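Local coordinates for regulatory protein RecX (PDB 3D5L) that probably modulates the activity of the recombinase RecA, as a member of the RecX family of regulatory proteins, at residues 131-136 with 144-149. Residues are numbered along the deposited sequence; the frame is centred on the assembly and turned at random.
Sequences IIRQHL and SDIDDA
I146 points from 144-149 at the facing side of helix 131-136 and touches R133 and L136, three residues apart. Its two branches divide the work. The methyl CG2 presses on the aliphatic base of R133, with I146 CG2 3.6 Å from R133 CG. The other branch goes to L136, where I146 CG1 lies 3.7 Å from L136 CB. At the end of that branch, I146 CD1 lies 4.0 Å from both L136 CB and the backbone oxygen R133 O. I146 CG1 stands anti to the carbonyl carbon (chi1 -70°) and CG2 anti to the backbone N, and this rotation directs CG2 to R133 and the CG1 branch to L136.

The R133 side chain crosses that of I146 at about a right angle. With chi1 at -171°, R133 CG lies anti to the backbone N, which puts it against I146 CG2. The chain then bends at chi3. Its polar end comes near D147. R133 NE and D147 OD1 are 4.5 Å apart, too far for a salt bridge, though the opposite charges probably attract weakly. The link between the two segments is therefore mainly apolar. The backbones come close here, with the CA atoms of R133 and I146 6.3 Å apart.

Helix 110-124 packs against both segments. I132 rests on V118 and M121, and A149 also meets V118. H111 NE2 is hydrogen-bonded to D148 OD2, a polar tie between that helix and 144-149. L136 also touches I141 in the short connection between helices 129-138 and 143-149. The contact thus joins the last two helices of the second three-helix domain of RecX. The buried I132, L136, I146 and A149 are consistent with an apolar core shared with helix 110-124, in a domain assigned to the helix-turn-helix clan.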
ATOM      1  N   ILE A 131     -12.795 -15.182  -2.997  1.00 15.26           N
ATOM      2  CA  ILE A 131     -11.618 -14.783  -3.758  1.00 17.09           C
ATOM      3  C   ILE A 131     -11.140 -13.379  -3.375  1.00 18.18           C
ATOM      4  O   ILE A 131      -9.927 -13.115  -3.356  1.00 18.48           O
ATOM      5  CB  ILE A 131     -11.901 -14.872  -5.288  1.00 18.25           C
ATOM      6  CG1 ILE A 131     -11.289 -16.162  -5.849  1.00 20.10           C
ATOM      7  CG2 ILE A 131     -11.330 -13.671  -6.026  1.00 17.95           C
ATOM      8  CD1 ILE A 131     -11.679 -17.421  -5.087  1.00 21.66           C
ATOM      9  N   ILE A 132     -12.087 -12.489  -3.073  1.00 15.73           N
ATOM     10  CA  ILE A 132     -11.743 -11.127  -2.675  1.00 14.73           C
ATOM     11  C   ILE A 132     -10.952 -11.236  -1.378  1.00 13.21           C
ATOM     12  O   ILE A 132      -9.893 -10.630  -1.234  1.00 14.14           O
ATOM     13  CB  ILE A 132     -12.997 -10.264  -2.394  1.00 16.35           C
ATOM     14  CG1 ILE A 132     -13.935 -10.260  -3.599  1.00 17.33           C
ATOM     15  CG2 ILE A 132     -12.574  -8.838  -2.086  1.00 15.18           C
ATOM     16  CD1 ILE A 132     -13.510  -9.323  -4.697  1.00 19.20           C
ATOM     17  N   ARG A 133     -11.476 -12.031  -0.447  1.00 12.81           N
ATOM     18  CA  ARG A 133     -10.852 -12.257   0.856  1.00 15.28           C
ATOM     19  C   ARG A 133      -9.444 -12.828   0.693  1.00 15.99           C
ATOM     20  O   ARG A 133      -8.508 -12.434   1.390  1.00 18.21           O
ATOM     21  CB  ARG A 133     -11.703 -13.225   1.692  1.00 16.15           C
ATOM     22  CG  ARG A 133     -11.257 -13.364   3.156  1.00 18.23           C
ATOM     23  CD  ARG A 133     -12.105 -14.392   3.923  1.00 19.90           C
ATOM     24  NE  ARG A 133     -13.530 -14.094   3.871  1.00 23.15           N
ATOM     25  CZ  ARG A 133     -14.441 -14.902   3.327  1.00 27.75           C
ATOM     26  NH1 ARG A 133     -14.065 -16.065   2.793  1.00 27.62           N
ATOM     27  NH2 ARG A 133     -15.729 -14.549   3.306  1.00 23.88           N
ATOM     28  N   GLN A 134      -9.308 -13.768  -0.227  1.00 16.69           N
ATOM     29  CA  GLN A 134      -8.027 -14.388  -0.492  1.00 17.70           C
ATOM     30  C   GLN A 134      -7.044 -13.373  -1.064  1.00 16.45           C
ATOM     31  O   GLN A 134      -5.872 -13.374  -0.710  1.00 14.88           O
ATOM     32  CB  GLN A 134      -8.213 -15.551  -1.468  1.00 21.06           C
ATOM     33  CG  GLN A 134      -6.919 -16.218  -1.888  1.00 26.62           C
ATOM     34  CD  GLN A 134      -7.152 -17.473  -2.711  1.00 30.59           C
ATOM     35  OE1 GLN A 134      -7.801 -17.434  -3.763  1.00 31.04           O
ATOM     36  NE2 GLN A 134      -6.611 -18.596  -2.239  1.00 31.60           N
ATOM     37  N   HIS A 135      -7.523 -12.499  -1.945  1.00 16.97           N
ATOM     38  CA  HIS A 135      -6.653 -11.496  -2.550  1.00 17.22           C
ATOM     39  C   HIS A 135      -6.178 -10.450  -1.541  1.00 16.30           C
ATOM     40  O   HIS A 135      -5.026 -10.028  -1.575  1.00 18.32           O
ATOM     41  CB  HIS A 135      -7.372 -10.790  -3.695  1.00 21.85           C
ATOM     42  CG  HIS A 135      -6.495  -9.867  -4.478  1.00 26.87           C
ATOM     43  ND1 HIS A 135      -5.772 -10.280  -5.575  1.00 30.26           N
ATOM     44  CD2 HIS A 135      -6.189  -8.557  -4.296  1.00 29.87           C
ATOM     45  CE1 HIS A 135      -5.059  -9.267  -6.038  1.00 31.51           C
ATOM     46  NE2 HIS A 135      -5.295  -8.211  -5.279  1.00 30.99           N
ATOM     47  N   LEU A 136      -7.066 -10.024  -0.649  1.00 13.42           N
ATOM     48  CA  LEU A 136      -6.700  -9.028   0.351  1.00 11.06           C
ATOM     49  C   LEU A 136      -5.790  -9.607   1.432  1.00 10.94           C
ATOM     50  O   LEU A 136      -4.978  -8.885   2.007  1.00 10.05           O
ATOM     51  CB  LEU A 136      -7.962  -8.404   0.960  1.00  7.92           C
ATOM     52  CG  LEU A 136      -8.721  -7.539  -0.062  1.00  9.92           C
ATOM     53  CD1 LEU A 136     -10.094  -7.149   0.478  1.00  9.76           C
ATOM     54  CD2 LEU A 136      -7.886  -6.297  -0.410  1.00  8.96           C
ATOM     55  N   SER A 144     -10.065  -8.492  10.033  1.00 11.30           N
ATOM     56  CA  SER A 144     -11.033  -7.482  10.445  1.00 10.75           C
ATOM     57  C   SER A 144     -11.256  -6.455   9.335  1.00  9.88           C
ATOM     58  O   SER A 144     -12.392  -6.106   9.042  1.00  9.57           O
ATOM     59  CB  SER A 144     -10.549  -6.779  11.702  1.00 11.36           C
ATOM     60  OG  SER A 144      -9.363  -6.072  11.432  1.00 17.66           O
ATOM     61  N   ASP A 145     -10.177  -5.971   8.721  1.00  9.35           N
ATOM     62  CA  ASP A 145     -10.293  -5.002   7.626  1.00  8.65           C
ATOM     63  C   ASP A 145     -10.923  -5.676   6.397  1.00  7.54           C
ATOM     64  O   ASP A 145     -11.591  -5.033   5.590  1.00  3.36           O
ATOM     65  CB  ASP A 145      -8.913  -4.434   7.229  1.00  7.88           C
ATOM     66  CG  ASP A 145      -8.315  -3.521   8.288  1.00 10.92           C
ATOM     67  OD1 ASP A 145      -9.067  -3.026   9.149  1.00 14.26           O
ATOM     68  OD2 ASP A 145      -7.087  -3.269   8.261  1.00 13.47           O
ATOM     69  N   ILE A 146     -10.711  -6.979   6.255  1.00  7.87           N
ATOM     70  CA  ILE A 146     -11.284  -7.689   5.113  1.00  9.67           C
ATOM     71  C   ILE A 146     -12.775  -7.895   5.272  1.00  9.77           C
ATOM     72  O   ILE A 146     -13.541  -7.731   4.317  1.00 10.16           O
ATOM     73  CB  ILE A 146     -10.631  -9.065   4.905  1.00  6.42           C
ATOM     74  CG1 ILE A 146      -9.198  -8.875   4.400  1.00  6.03           C
ATOM     75  CG2 ILE A 146     -11.476  -9.887   3.928  1.00  2.05           C
ATOM     76  CD1 ILE A 146      -8.293 -10.056   4.642  1.00  7.04           C
ATOM     77  N   ASP A 147     -13.186  -8.270   6.477  1.00 11.19           N
ATOM     78  CA  ASP A 147     -14.595  -8.489   6.733  1.00 11.06           C
ATOM     79  C   ASP A 147     -15.330  -7.160   6.563  1.00 10.46           C
ATOM     80  O   ASP A 147     -16.407  -7.126   5.974  1.00 10.28           O
ATOM     81  CB  ASP A 147     -14.814  -9.054   8.143  1.00 12.43           C
ATOM     82  CG  ASP A 147     -14.235 -10.457   8.315  1.00 17.60           C
ATOM     83  OD1 ASP A 147     -14.170 -11.202   7.309  1.00 19.25           O
ATOM     84  OD2 ASP A 147     -13.849 -10.816   9.457  1.00 17.51           O
ATOM     85  N   ASP A 148     -14.744  -6.069   7.057  1.00  8.04           N
ATOM     86  CA  ASP A 148     -15.371  -4.750   6.914  1.00 10.75           C
ATOM     87  C   ASP A 148     -15.583  -4.395   5.431  1.00 10.51           C
ATOM     88  O   ASP A 148     -16.646  -3.923   5.035  1.00 10.65           O
ATOM     89  CB  ASP A 148     -14.521  -3.647   7.577  1.00 10.23           C
ATOM     90  CG  ASP A 148     -14.460  -3.775   9.096  1.00 14.81           C
ATOM     91  OD1 ASP A 148     -15.259  -4.552   9.666  1.00 18.88           O
ATOM     92  OD2 ASP A 148     -13.621  -3.091   9.730  1.00 15.39           O
ATOM     93  N   ALA A 149     -14.569  -4.632   4.610  1.00 10.96           N
ATOM     94  CA  ALA A 149     -14.661  -4.332   3.184  1.00 11.99           C
ATOM     95  C   ALA A 149     -15.673  -5.231   2.477  1.00 12.17           C
ATOM     96  O   ALA A 149     -16.375  -4.785   1.576  1.00 10.52           O
ATOM     97  CB  ALA A 149     -13.284  -4.477   2.533  1.00 12.12           C
TER